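Local coordinates for putative peptide ABC-transport system periplasmic peptide-binding protein (Campylobacter jejuni, PDB 4OEV) that binds nickel(II) outside the cytoplasm, as the solute-binding protein of an ABC-type importer that brings the metal into the cell, at residues I9-A21 against D25-L37. Residues are numbered along the deposited sequence; the frame is centred on the assembly and turned at random.
Sequences IAVENEIARINPA and DHDAVINLVFSGL. With NI (nickel (II) ion), chain C.
In this periplasmic-binding-protein fold, the loop leaving the edge strand 6-11 packs against the loop that carries the nickel ligand H26 and against the short helix 30-33, where N13 meets H26 near the metal and P20 meets F34 in the interior. H26 NE2 coordinates nickel at 2.2 Å, with H480, H481 and a water among the other ligands and a bound oxalate touching H26. An imidazole suits the task because its other nitrogen, ND1, can still hydrogen-bond to the backbone O of E24. The N13 amide comes to the edge of this ring, its ND2 3.8 Å from H26 CD2, with the two planes 86° apart. An amide suits this place because its ND2 can donate to the water that also accepts from N13 N and donates to H26 O. A second water joins N13 O to A28 N, so solvent bridges the two backbones.

D27 lies just before helix 30-33 and holds the backbone leading into it. Its chi1 of 71° sets CG between its own N and carbonyl carbon, from where OD1 takes an almost straight bond from I30 N (2.9 Å), an Asx motif, and a more bent one from V29 N, an Asx turn. The same side chain lies against I15, whose branches pass on to the apolar neighbours: CG2 meets V29 CG2 at 3.6 Å, and CD1 meets I30 CD1. Beta-branched residues suit this seam, since each offers two arms; I18 sends CG1 to V29 and CG2 to I30, while V174 and F176 of strand 173-178 touch I18 and V29 respectively.

P20, whose ring closure limits its flexibility, lays CD over the centre of the F34 ring in a CH-pi contact, 3.4 Å from the centroid and 8° off the normal. V33 CG1 covers the opposite face, and at the edge F34 CE2 lies 3.3 Å from I18 O, a buried carbonyl without a hydrogen-bond partner.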
ATOM      1  N   ILE A   9      -1.138  17.232  10.573  1.00 46.19           N
ATOM      2  CA  ILE A   9      -1.202  15.771  10.655  1.00 43.24           C
ATOM      3  C   ILE A   9       0.121  15.134  10.290  1.00 39.93           C
ATOM      4  O   ILE A   9       0.683  15.410   9.240  1.00 38.71           O
ATOM      5  CB  ILE A   9      -2.269  15.190   9.720  1.00 45.35           C
ATOM      6  CG1 ILE A   9      -3.630  15.861   9.930  1.00 47.20           C
ATOM      7  CG2 ILE A   9      -2.347  13.670   9.832  1.00 44.66           C
ATOM      8  CD1 ILE A   9      -4.664  15.317   8.986  1.00 46.44           C
ATOM      9  N   ALA A  10       0.597  14.252  11.164  1.00 39.50           N
ATOM     10  CA  ALA A  10       1.787  13.480  10.878  1.00 39.84           C
ATOM     11  C   ALA A  10       1.468  12.332   9.937  1.00 38.13           C
ATOM     12  O   ALA A  10       0.474  11.615  10.108  1.00 33.52           O
ATOM     13  CB  ALA A  10       2.403  12.908  12.197  1.00 42.52           C
ATOM     14  N   VAL A  11       2.359  12.120   8.980  1.00 39.93           N
ATOM     15  CA  VAL A  11       2.249  10.981   8.070  1.00 38.50           C
ATOM     16  C   VAL A  11       3.612  10.304   7.915  1.00 34.42           C
ATOM     17  O   VAL A  11       4.622  10.989   7.720  1.00 38.02           O
ATOM     18  CB  VAL A  11       1.703  11.415   6.702  1.00 37.69           C
ATOM     19  CG1 VAL A  11       1.787  10.248   5.719  1.00 37.78           C
ATOM     20  CG2 VAL A  11       0.244  11.855   6.865  1.00 33.78           C
ATOM     21  N   GLU A  12       3.640   8.979   8.005  1.00 31.29           N
ATOM     22  CA  GLU A  12       4.949   8.241   7.974  1.00 32.11           C
ATOM     23  C   GLU A  12       5.785   8.462   6.684  1.00 39.83           C
ATOM     24  O   GLU A  12       6.996   8.766   6.756  1.00 36.93           O
ATOM     25  CB  GLU A  12       4.707   6.766   8.184  1.00 32.87           C
ATOM     26  CG  GLU A  12       6.002   5.916   8.231  1.00 32.53           C
ATOM     27  CD  GLU A  12       5.703   4.463   8.206  1.00 32.66           C
ATOM     28  OE1 GLU A  12       4.500   4.140   8.149  1.00 30.24           O
ATOM     29  OE2 GLU A  12       6.654   3.634   8.238  1.00 34.58           O
ATOM     30  N   ASN A  13       5.118   8.364   5.523  1.00 37.72           N
ATOM     31  CA  ASN A  13       5.769   8.406   4.218  1.00 37.73           C
ATOM     32  C   ASN A  13       5.437   9.685   3.473  1.00 37.87           C
ATOM     33  O   ASN A  13       4.371  10.258   3.678  1.00 34.46           O
ATOM     34  CB  ASN A  13       5.331   7.198   3.385  1.00 36.16           C
ATOM     35  CG  ASN A  13       5.663   5.899   4.060  1.00 35.64           C
ATOM     36  OD1 ASN A  13       6.825   5.512   4.099  1.00 35.22           O
ATOM     37  ND2 ASN A  13       4.651   5.217   4.607  1.00 30.88           N
ATOM     38  N   GLU A  14       6.366  10.137   2.648  1.00 38.23           N
ATOM     39  CA  GLU A  14       6.160  11.256   1.783  1.00 45.62           C
ATOM     40  C   GLU A  14       6.331  10.760   0.346  1.00 44.09           C
ATOM     41  O   GLU A  14       6.561   9.566   0.104  1.00 42.49           O
ATOM     42  CB  GLU A  14       7.135  12.383   2.115  1.00 52.09           C
ATOM     43  CG  GLU A  14       8.592  11.972   2.090  1.00 56.47           C
ATOM     44  CD  GLU A  14       9.537  13.129   2.371  1.00 63.16           C
ATOM     45  OE1 GLU A  14       9.056  14.283   2.484  1.00 65.91           O
ATOM     46  OE2 GLU A  14      10.764  12.875   2.461  1.00 65.17           O
ATOM     47  N   ILE A  15       6.191  11.670  -0.596  1.00 42.16           N
ATOM     48  CA  ILE A  15       6.431  11.349  -2.002  1.00 40.78           C
ATOM     49  C   ILE A  15       7.176  12.503  -2.668  1.00 42.98           C
ATOM     50  O   ILE A  15       6.874  13.686  -2.403  1.00 44.93           O
ATOM     51  CB  ILE A  15       5.115  11.043  -2.723  1.00 39.81           C
ATOM     52  CG1 ILE A  15       5.375  10.676  -4.196  1.00 39.83           C
ATOM     53  CG2 ILE A  15       4.131  12.270  -2.679  1.00 35.07           C
ATOM     54  CD1 ILE A  15       4.229   9.906  -4.784  1.00 37.40           C
ATOM     55  N   ALA A  16       8.163  12.191  -3.508  1.00 41.80           N
ATOM     56  CA  ALA A  16       8.945  13.260  -4.143  1.00 43.86           C
ATOM     57  C   ALA A  16       8.218  13.944  -5.295  1.00 43.11           C
ATOM     58  O   ALA A  16       8.606  15.033  -5.699  1.00 45.98           O
ATOM     59  CB  ALA A  16      10.276  12.738  -4.646  1.00 44.91           C
ATOM     60  N   ARG A  17       7.208  13.304  -5.867  1.00 41.12           N
ATOM     61  CA  ARG A  17       6.479  13.938  -6.989  1.00 43.23           C
ATOM     62  C   ARG A  17       4.998  13.862  -6.661  1.00 43.52           C
ATOM     63  O   ARG A  17       4.429  12.763  -6.556  1.00 40.49           O
ATOM     64  CB  ARG A  17       6.797  13.235  -8.320  1.00 44.49           C
ATOM     65  CG  ARG A  17       8.216  13.415  -8.807  1.00 46.48           C
ATOM     66  CD  ARG A  17       8.478  12.590 -10.074  1.00 45.92           C
ATOM     67  NE  ARG A  17       8.631  11.171  -9.785  1.00 41.78           N
ATOM     68  CZ  ARG A  17       8.904  10.240 -10.696  1.00 39.78           C
ATOM     69  NH1 ARG A  17       9.042  10.543 -11.982  1.00 37.80           N
ATOM     70  NH2 ARG A  17       9.040   8.988 -10.326  1.00 35.02           N
ATOM     71  N   ILE A  18       4.387  15.010  -6.368  1.00 47.07           N
ATOM     72  CA  ILE A  18       2.987  14.999  -5.998  1.00 45.65           C
ATOM     73  C   ILE A  18       2.180  14.982  -7.277  1.00 45.82           C
ATOM     74  O   ILE A  18       1.616  15.992  -7.702  1.00 48.68           O
ATOM     75  CB  ILE A  18       2.599  16.191  -5.081  1.00 47.18           C
ATOM     76  CG1 ILE A  18       3.457  16.169  -3.795  1.00 46.14           C
ATOM     77  CG2 ILE A  18       1.121  16.080  -4.679  1.00 45.14           C
ATOM     78  CD1 ILE A  18       3.299  17.431  -2.905  1.00 54.73           C
ATOM     79  N   ASN A  19       2.098  13.796  -7.851  1.00 46.76           N
ATOM     80  CA  ASN A  19       1.535  13.603  -9.177  1.00 46.09           C
ATOM     81  C   ASN A  19       0.952  12.204  -9.203  1.00 43.11           C
ATOM     82  O   ASN A  19       1.671  11.235  -8.957  1.00 39.20           O
ATOM     83  CB  ASN A  19       2.635  13.800 -10.215  1.00 44.94           C
ATOM     84  CG  ASN A  19       2.181  13.566 -11.625  1.00 44.19           C
ATOM     85  OD1 ASN A  19       1.192  12.887 -11.896  1.00 45.28           O
ATOM     86  ND2 ASN A  19       2.902  14.154 -12.545  1.00 43.40           N
ATOM     87  N   PRO A  20      -0.363  12.102  -9.432  1.00 41.85           N
ATOM     88  CA  PRO A  20      -1.058  10.808  -9.491  1.00 39.32           C
ATOM     89  C   PRO A  20      -0.321   9.734 -10.342  1.00 42.67           C
ATOM     90  O   PRO A  20      -0.381   8.566  -9.985  1.00 40.14           O
ATOM     91  CB  PRO A  20      -2.410  11.174 -10.116  1.00 41.67           C
ATOM     92  CG  PRO A  20      -2.607  12.613  -9.758  1.00 45.61           C
ATOM     93  CD  PRO A  20      -1.294  13.244  -9.479  1.00 43.84           C
ATOM     94  N   ALA A  21       0.369  10.129 -11.419  1.00 42.33           N
ATOM     95  CA  ALA A  21       1.049   9.150 -12.272  1.00 41.16           C
ATOM     96  C   ALA A  21       2.153   8.380 -11.531  1.00 40.03           C
ATOM     97  O   ALA A  21       2.555   7.298 -12.000  1.00 36.14           O
ATOM     98  CB  ALA A  21       1.631   9.818 -13.481  1.00 41.71           C
ATOM     99  N   ASP A  25       0.874   4.428  -3.452  1.00 34.60           N
ATOM    100  CA  ASP A  25      -0.057   4.113  -2.354  1.00 36.52           C
ATOM    101  C   ASP A  25       0.624   4.305  -0.992  1.00 34.45           C
ATOM    102  O   ASP A  25       0.223   3.676  -0.009  1.00 31.69           O
ATOM    103  CB  ASP A  25      -0.622   2.682  -2.422  1.00 37.51           C
ATOM    104  CG  ASP A  25      -1.559   2.448  -3.596  1.00 43.37           C
ATOM    105  OD1 ASP A  25      -1.947   3.423  -4.264  1.00 48.98           O
ATOM    106  OD2 ASP A  25      -1.944   1.273  -3.846  1.00 41.05           O
ATOM    107  N   HIS A  26       1.633   5.174  -0.917  1.00 36.29           N
ATOM    108  CA  HIS A  26       2.280   5.416   0.376  1.00 35.23           C
ATOM    109  C   HIS A  26       2.028   6.799   0.969  1.00 37.01           C
ATOM    110  O   HIS A  26       2.291   7.008   2.141  1.00 36.03           O
ATOM    111  CB  HIS A  26       3.791   5.249   0.282  1.00 29.72           C
ATOM    112  CG  HIS A  26       4.226   3.840   0.364  1.00 28.64           C
ATOM    113  ND1 HIS A  26       4.043   2.941  -0.664  1.00 25.93           N
ATOM    114  CD2 HIS A  26       4.797   3.145   1.386  1.00 26.80           C
ATOM    115  CE1 HIS A  26       4.515   1.758  -0.285  1.00 31.16           C
ATOM    116  NE2 HIS A  26       4.947   1.862   0.947  1.00 26.86           N
ATOM    117  N   ASP A  27       1.514   7.732   0.187  1.00 36.50           N
ATOM    118  CA  ASP A  27       1.416   9.111   0.673  1.00 37.57           C
ATOM    119  C   ASP A  27      -0.009   9.545   1.009  1.00 36.26           C
ATOM    120  O   ASP A  27      -0.981   8.836   0.719  1.00 36.92           O
ATOM    121  CB  ASP A  27       1.997  10.061  -0.354  1.00 37.77           C
ATOM    122  CG  ASP A  27       1.111  10.181  -1.566  1.00 38.97           C
ATOM    123  OD1 ASP A  27       0.201  11.022  -1.508  1.00 40.79           O
ATOM    124  OD2 ASP A  27       1.308   9.430  -2.548  1.00 38.78           O
ATOM    125  N   ALA A  28      -0.121  10.701   1.658  1.00 37.82           N
ATOM    126  CA  ALA A  28      -1.434  11.261   1.980  1.00 38.13           C
ATOM    127  C   ALA A  28      -1.683  12.581   1.247  1.00 41.86           C
ATOM    128  O   ALA A  28      -2.686  13.257   1.540  1.00 42.25           O
ATOM    129  CB  ALA A  28      -1.602  11.463   3.508  1.00 34.45           C
ATOM    130  N   VAL A  29      -0.794  12.964   0.313  1.00 39.26           N
ATOM    131  CA  VAL A  29      -0.880  14.301  -0.263  1.00 40.97           C
ATOM    132  C   VAL A  29      -1.473  14.357  -1.688  1.00 40.76           C
ATOM    133  O   VAL A  29      -2.139  15.343  -2.028  1.00 41.26           O
ATOM    134  CB  VAL A  29       0.510  15.027  -0.265  1.00 46.08           C
ATOM    135  CG1 VAL A  29       0.909  15.377   1.145  1.00 44.66           C
ATOM    136  CG2 VAL A  29       1.599  14.167  -0.912  1.00 45.23           C
ATOM    137  N   ILE A  30      -1.267  13.313  -2.500  1.00 37.85           N
ATOM    138  CA  ILE A  30      -1.838  13.305  -3.844  1.00 38.61           C
ATOM    139  C   ILE A  30      -3.367  13.346  -3.712  1.00 44.43           C
ATOM    140  O   ILE A  30      -4.032  14.057  -4.468  1.00 44.99           O
ATOM    141  CB  ILE A  30      -1.384  12.081  -4.702  1.00 37.47           C
ATOM    142  CG1 ILE A  30       0.128  12.177  -4.920  1.00 41.39           C
ATOM    143  CG2 ILE A  30      -2.178  12.060  -6.077  1.00 38.44           C
ATOM    144  CD1 ILE A  30       0.787  11.032  -5.734  1.00 39.05           C
ATOM    145  N   ASN A  31      -3.932  12.622  -2.747  1.00 42.57           N
ATOM    146  CA  ASN A  31      -5.398  12.655  -2.576  1.00 44.83           C
ATOM    147  C   ASN A  31      -5.951  13.952  -1.956  1.00 43.08           C
ATOM    148  O   ASN A  31      -7.168  14.113  -1.851  1.00 42.24           O
ATOM    149  CB  ASN A  31      -5.845  11.458  -1.729  1.00 51.78           C
ATOM    150  CG  ASN A  31      -5.899  10.167  -2.530  1.00 54.68           C
ATOM    151  OD1 ASN A  31      -4.938   9.387  -2.536  1.00 58.68           O
ATOM    152  ND2 ASN A  31      -7.028   9.924  -3.195  1.00 52.37           N
ATOM    153  N   LEU A  32      -5.078  14.874  -1.547  1.00 43.29           N
ATOM    154  CA  LEU A  32      -5.528  16.209  -1.089  1.00 42.72           C
ATOM    155  C   LEU A  32      -5.664  17.154  -2.292  1.00 47.01           C
ATOM    156  O   LEU A  32      -6.657  17.885  -2.442  1.00 48.82           O
ATOM    157  CB  LEU A  32      -4.542  16.795  -0.095  1.00 42.62           C
ATOM    158  CG  LEU A  32      -4.288  15.918   1.133  1.00 42.95           C
ATOM    159  CD1 LEU A  32      -3.211  16.516   2.003  1.00 41.12           C
ATOM    160  CD2 LEU A  32      -5.591  15.784   1.921  1.00 44.52           C
ATOM    161  N   VAL A  33      -4.651  17.130  -3.152  1.00 49.23           N
ATOM    162  CA  VAL A  33      -4.590  18.017  -4.310  1.00 49.66           C
ATOM    163  C   VAL A  33      -5.422  17.513  -5.494  1.00 50.20           C
ATOM    164  O   VAL A  33      -6.008  18.304  -6.258  1.00 51.15           O
ATOM    165  CB  VAL A  33      -3.102  18.197  -4.721  1.00 45.40           C
ATOM    166  CG1 VAL A  33      -2.943  19.080  -5.940  1.00 47.07           C
ATOM    167  CG2 VAL A  33      -2.304  18.744  -3.535  1.00 45.27           C
ATOM    168  N   PHE A  34      -5.491  16.196  -5.661  1.00 46.59           N
ATOM    169  CA  PHE A  34      -6.149  15.644  -6.852  1.00 47.88           C
ATOM    170  C   PHE A  34      -7.412  14.891  -6.499  1.00 49.17           C
ATOM    171  O   PHE A  34      -7.615  14.513  -5.330  1.00 48.77           O
ATOM    172  CB  PHE A  34      -5.197  14.717  -7.604  1.00 44.56           C
ATOM    173  CG  PHE A  34      -3.963  15.406  -8.086  1.00 44.34           C
ATOM    174  CD1 PHE A  34      -3.936  15.988  -9.349  1.00 45.50           C
ATOM    175  CD2 PHE A  34      -2.847  15.507  -7.275  1.00 43.22           C
ATOM    176  CE1 PHE A  34      -2.796  16.651  -9.796  1.00 54.58           C
ATOM    177  CE2 PHE A  34      -1.701  16.162  -7.704  1.00 43.77           C
ATOM    178  CZ  PHE A  34      -1.668  16.727  -8.982  1.00 45.21           C
ATOM    179  N   SER A  35      -8.278  14.713  -7.490  1.00 45.37           N
ATOM    180  CA  SER A  35      -9.412  13.830  -7.321  1.00 47.38           C
ATOM    181  C   SER A  35      -9.617  13.083  -8.602  1.00 47.83           C
ATOM    182  O   SER A  35      -9.239  13.577  -9.678  1.00 49.45           O
ATOM    183  CB  SER A  35     -10.667  14.606  -6.917  1.00 48.26           C
ATOM    184  OG  SER A  35     -10.985  15.535  -7.927  1.00 48.40           O
ATOM    185  N   GLY A  36     -10.264  11.922  -8.491  1.00 44.91           N
ATOM    186  CA  GLY A  36     -10.428  11.005  -9.596  1.00 44.23           C
ATOM    187  C   GLY A  36     -11.866  10.946 -10.054  1.00 48.39           C
ATOM    188  O   GLY A  36     -12.733  11.673  -9.529  1.00 46.63           O
ATOM    189  N   LEU A  37     -12.112  10.108 -11.058  1.00 45.63           N
ATOM    190  CA  LEU A  37     -13.447   9.895 -11.582  1.00 48.56           C
ATOM    191  C   LEU A  37     -14.339   9.220 -10.568  1.00 49.16           C
ATOM    192  O   LEU A  37     -15.555   9.445 -10.562  1.00 49.23           O
ATOM    193  CB  LEU A  37     -13.404   9.053 -12.863  1.00 49.49           C
ATOM    194  CG  LEU A  37     -12.596   9.682 -13.980  1.00 49.68           C
ATOM    195  CD1 LEU A  37     -12.663   8.819 -15.264  1.00 48.04           C
ATOM    196  CD2 LEU A  37     -13.123  11.122 -14.227  1.00 49.67           C
TER
HETATM  197 NI    NI C 501       5.445   0.275   2.426  1.00 27.31          NI
HETATM  198  O   HOH W   1       2.195  11.811   2.374  1.00 31.07           O
HETATM  199  O   HOH W   2       2.495   6.922   4.980  1.00 31.21           O
HETATM  200  O   HOH W   3       7.082   1.367   2.298  1.00 17.81           O